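Local coordinates for WbbM protein (Klebsiella pneumoniae, PDB 6U4B) that acts as a bifunctional glycosyltransferase, an O-antigen polymerase that combines a DUF4422 region with a glycosyltransferase family 8 region, at residues A[527-532]-A[559-564]. Numbering follows the deposited sequence.
Sequences VYHGNG and IHYAGE. With MG (magnesium ion), chain C.
H529 lies against Y561 where two short parallel strands, 527-528 and 558-560, run out into loops. H529 CB is 3.9 Å from Y561 CD2, and I559 CG2 lies a little farther off. A chi1 of 75° sets CG between the backbone N and the carbonyl carbon and lays the imidazole over Y561 CA. CG and CD2 then meet the Y561 ring edge; H529 CD2 lies 3.6 Å from Y561 CD2. The rings form a tilted edge-to-face pair, planes 62° apart, the tyrosine edge pointing at the histidine face. Y561 CA adds a CH-pi contact over a face, 3.7 Å from the H529 ring centroid. H529 ND1 makes a weak hydrogen bond to H560 O. CE1 meets A562 O in the ring plane. H529 NE2, at the far end, hydrogen-bonds to N565 O. The face turned from the Y561 ring is covered by the backbone N of N531.

The strands are joined by a hydrogen bond from H560 N to V527 O, 2.7 Å and nearly straight at 176°. H529 N also hydrogen-bonds to H560 O, so this carbonyl accepts the backbone N and, weakly, ring ND1 of H529. Further along, N531 OD1 accepts a weak hydrogen bond from E564 N and a second hydrogen bond from N565 N.

H560 and Y528 share one sheet face. Their rings are nearly parallel but barely overlap. The methyl of A562, CB, lies over the H560 ring and at the edge of the Y528 ring. H560 ND1 hydrogen-bonds to N526 OD1, which helps to fix the ring rotation. H560 NE2 binds magnesium at 2.1 Å. D406 and D408 complete the protein ligands. The beta-alpha-beta unit, whose strands are linked by helix 543-554, thus supplies the histidine that joins the two aspartates of the DxD motif on magnesium, as in GT-A glycosyltransferases of family 8.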
loop_
_atom_site.group_PDB
_atom_site.type_symbol
_atom_site.label_atom_id
_atom_site.label_comp_id
_atom_site.label_asym_id
_atom_site.label_seq_id
_atom_site.Cartn_x
_atom_site.Cartn_y
_atom_site.Cartn_z
ATOM N N VAL A 527 26.204 -6.542 1.860
ATOM C CA VAL A 527 26.002 -7.346 3.059
ATOM C C VAL A 527 25.277 -8.628 2.666
ATOM O O VAL A 527 24.124 -8.594 2.230
ATOM C CB VAL A 527 25.222 -6.569 4.126
ATOM C CG1 VAL A 527 25.008 -7.426 5.369
ATOM C CG2 VAL A 527 25.956 -5.284 4.484
ATOM N N TYR A 528 25.957 -9.764 2.816
ATOM C CA TYR A 528 25.297 -11.048 2.637
ATOM C C TYR A 528 24.183 -11.208 3.662
ATOM O O TYR A 528 24.353 -10.890 4.843
ATOM C CB TYR A 528 26.294 -12.198 2.788
ATOM C CG TYR A 528 27.369 -12.265 1.728
ATOM C CD1 TYR A 528 28.641 -11.766 1.972
ATOM C CD2 TYR A 528 27.120 -12.850 0.492
ATOM C CE1 TYR A 528 29.631 -11.835 1.015
ATOM C CE2 TYR A 528 28.105 -12.924 -0.474
ATOM C CZ TYR A 528 29.358 -12.415 -0.206
ATOM O OH TYR A 528 30.345 -12.486 -1.162
ATOM N N HIS A 529 23.033 -11.706 3.210
ATOM C CA HIS A 529 21.946 -11.981 4.139
ATOM C C HIS A 529 22.183 -13.244 4.956
ATOM O O HIS A 529 21.475 -13.464 5.944
ATOM C CB HIS A 529 20.614 -12.080 3.387
ATOM C CG HIS A 529 20.441 -13.351 2.616
ATOM N ND1 HIS A 529 21.378 -13.813 1.718
ATOM C CD2 HIS A 529 19.430 -14.252 2.601
ATOM C CE1 HIS A 529 20.955 -14.947 1.188
ATOM N NE2 HIS A 529 19.775 -15.235 1.705
ATOM N N GLY A 530 23.158 -14.069 4.574
ATOM C CA GLY A 530 23.559 -15.213 5.366
ATOM C C GLY A 530 22.883 -16.523 5.026
ATOM O O GLY A 530 23.139 -17.521 5.712
ATOM N N ASN A 531 22.043 -16.556 3.998
ATOM C CA ASN A 531 21.278 -17.757 3.611
ATOM C C ASN A 531 20.435 -18.177 4.820
ATOM O O ASN A 531 19.925 -17.312 5.549
ATOM C CB ASN A 531 22.212 -18.830 3.081
ATOM C CG ASN A 531 22.307 -18.825 1.570
ATOM O OD1 ASN A 531 21.340 -19.138 0.877
ATOM N ND2 ASN A 531 23.481 -18.482 1.050
ATOM N N GLY A 532 20.267 -19.479 5.061
ATOM C CA GLY A 532 19.511 -19.917 6.218
ATOM C C GLY A 532 20.316 -19.928 7.498
ATOM O O GLY A 532 19.748 -19.815 8.589
ATOM N N ILE A 559 21.721 -5.058 0.590
ATOM C CA ILE A 559 21.563 -6.415 1.094
ATOM C C ILE A 559 21.654 -7.364 -0.091
ATOM O O ILE A 559 20.916 -7.217 -1.070
ATOM C CB ILE A 559 20.232 -6.580 1.840
ATOM C CG1 ILE A 559 20.188 -5.640 3.045
ATOM C CG2 ILE A 559 20.030 -8.027 2.257
ATOM C CD1 ILE A 559 18.803 -5.444 3.627
ATOM N N HIS A 560 22.560 -8.332 -0.011
ATOM C CA HIS A 560 22.813 -9.266 -1.099
ATOM C C HIS A 560 22.243 -10.625 -0.712
ATOM O O HIS A 560 22.760 -11.288 0.195
ATOM C CB HIS A 560 24.308 -9.358 -1.398
ATOM C CG HIS A 560 24.621 -9.980 -2.722
ATOM N ND1 HIS A 560 25.901 -10.052 -3.229
ATOM C CD2 HIS A 560 23.817 -10.556 -3.648
ATOM C CE1 HIS A 560 25.872 -10.645 -4.409
ATOM N NE2 HIS A 560 24.621 -10.961 -4.686
ATOM N N TYR A 561 21.187 -11.048 -1.408
ATOM C CA TYR A 561 20.601 -12.357 -1.150
ATOM C C TYR A 561 21.318 -13.436 -1.948
ATOM O O TYR A 561 20.680 -14.266 -2.604
ATOM C CB TYR A 561 19.110 -12.352 -1.467
ATOM C CG TYR A 561 18.354 -11.319 -0.676
ATOM C CD1 TYR A 561 18.081 -10.071 -1.217
ATOM C CD2 TYR A 561 17.944 -11.573 0.626
ATOM C CE1 TYR A 561 17.403 -9.115 -0.492
ATOM C CE2 TYR A 561 17.263 -10.624 1.358
ATOM C CZ TYR A 561 16.996 -9.397 0.793
ATOM O OH TYR A 561 16.320 -8.445 1.514
ATOM N N ALA A 562 22.646 -13.436 -1.888
ATOM C CA ALA A 562 23.420 -14.427 -2.616
ATOM C C ALA A 562 23.274 -15.796 -1.970
ATOM O O ALA A 562 23.349 -15.939 -0.747
ATOM C CB ALA A 562 24.891 -14.023 -2.671
ATOM N N GLY A 563 23.052 -16.807 -2.802
ATOM C CA GLY A 563 23.006 -18.167 -2.313
ATOM C C GLY A 563 21.779 -18.944 -2.738
ATOM O O GLY A 563 21.171 -18.664 -3.776
ATOM N N GLU A 564 21.405 -19.923 -1.916
ATOM C CA GLU A 564 20.354 -20.882 -2.229
ATOM C C GLU A 564 18.981 -20.442 -1.736
ATOM O O GLU A 564 17.976 -20.679 -2.416
ATOM C CB GLU A 564 20.718 -22.241 -1.628
ATOM C CG GLU A 564 21.366 -22.141 -0.249
ATOM C CD GLU A 564 21.838 -23.480 0.284
ATOM O OE1 GLU A 564 21.286 -24.517 -0.139
ATOM O OE2 GLU A 564 22.765 -23.496 1.122
HETATM MG MG MG C . 24.227 -12.054 -6.386
#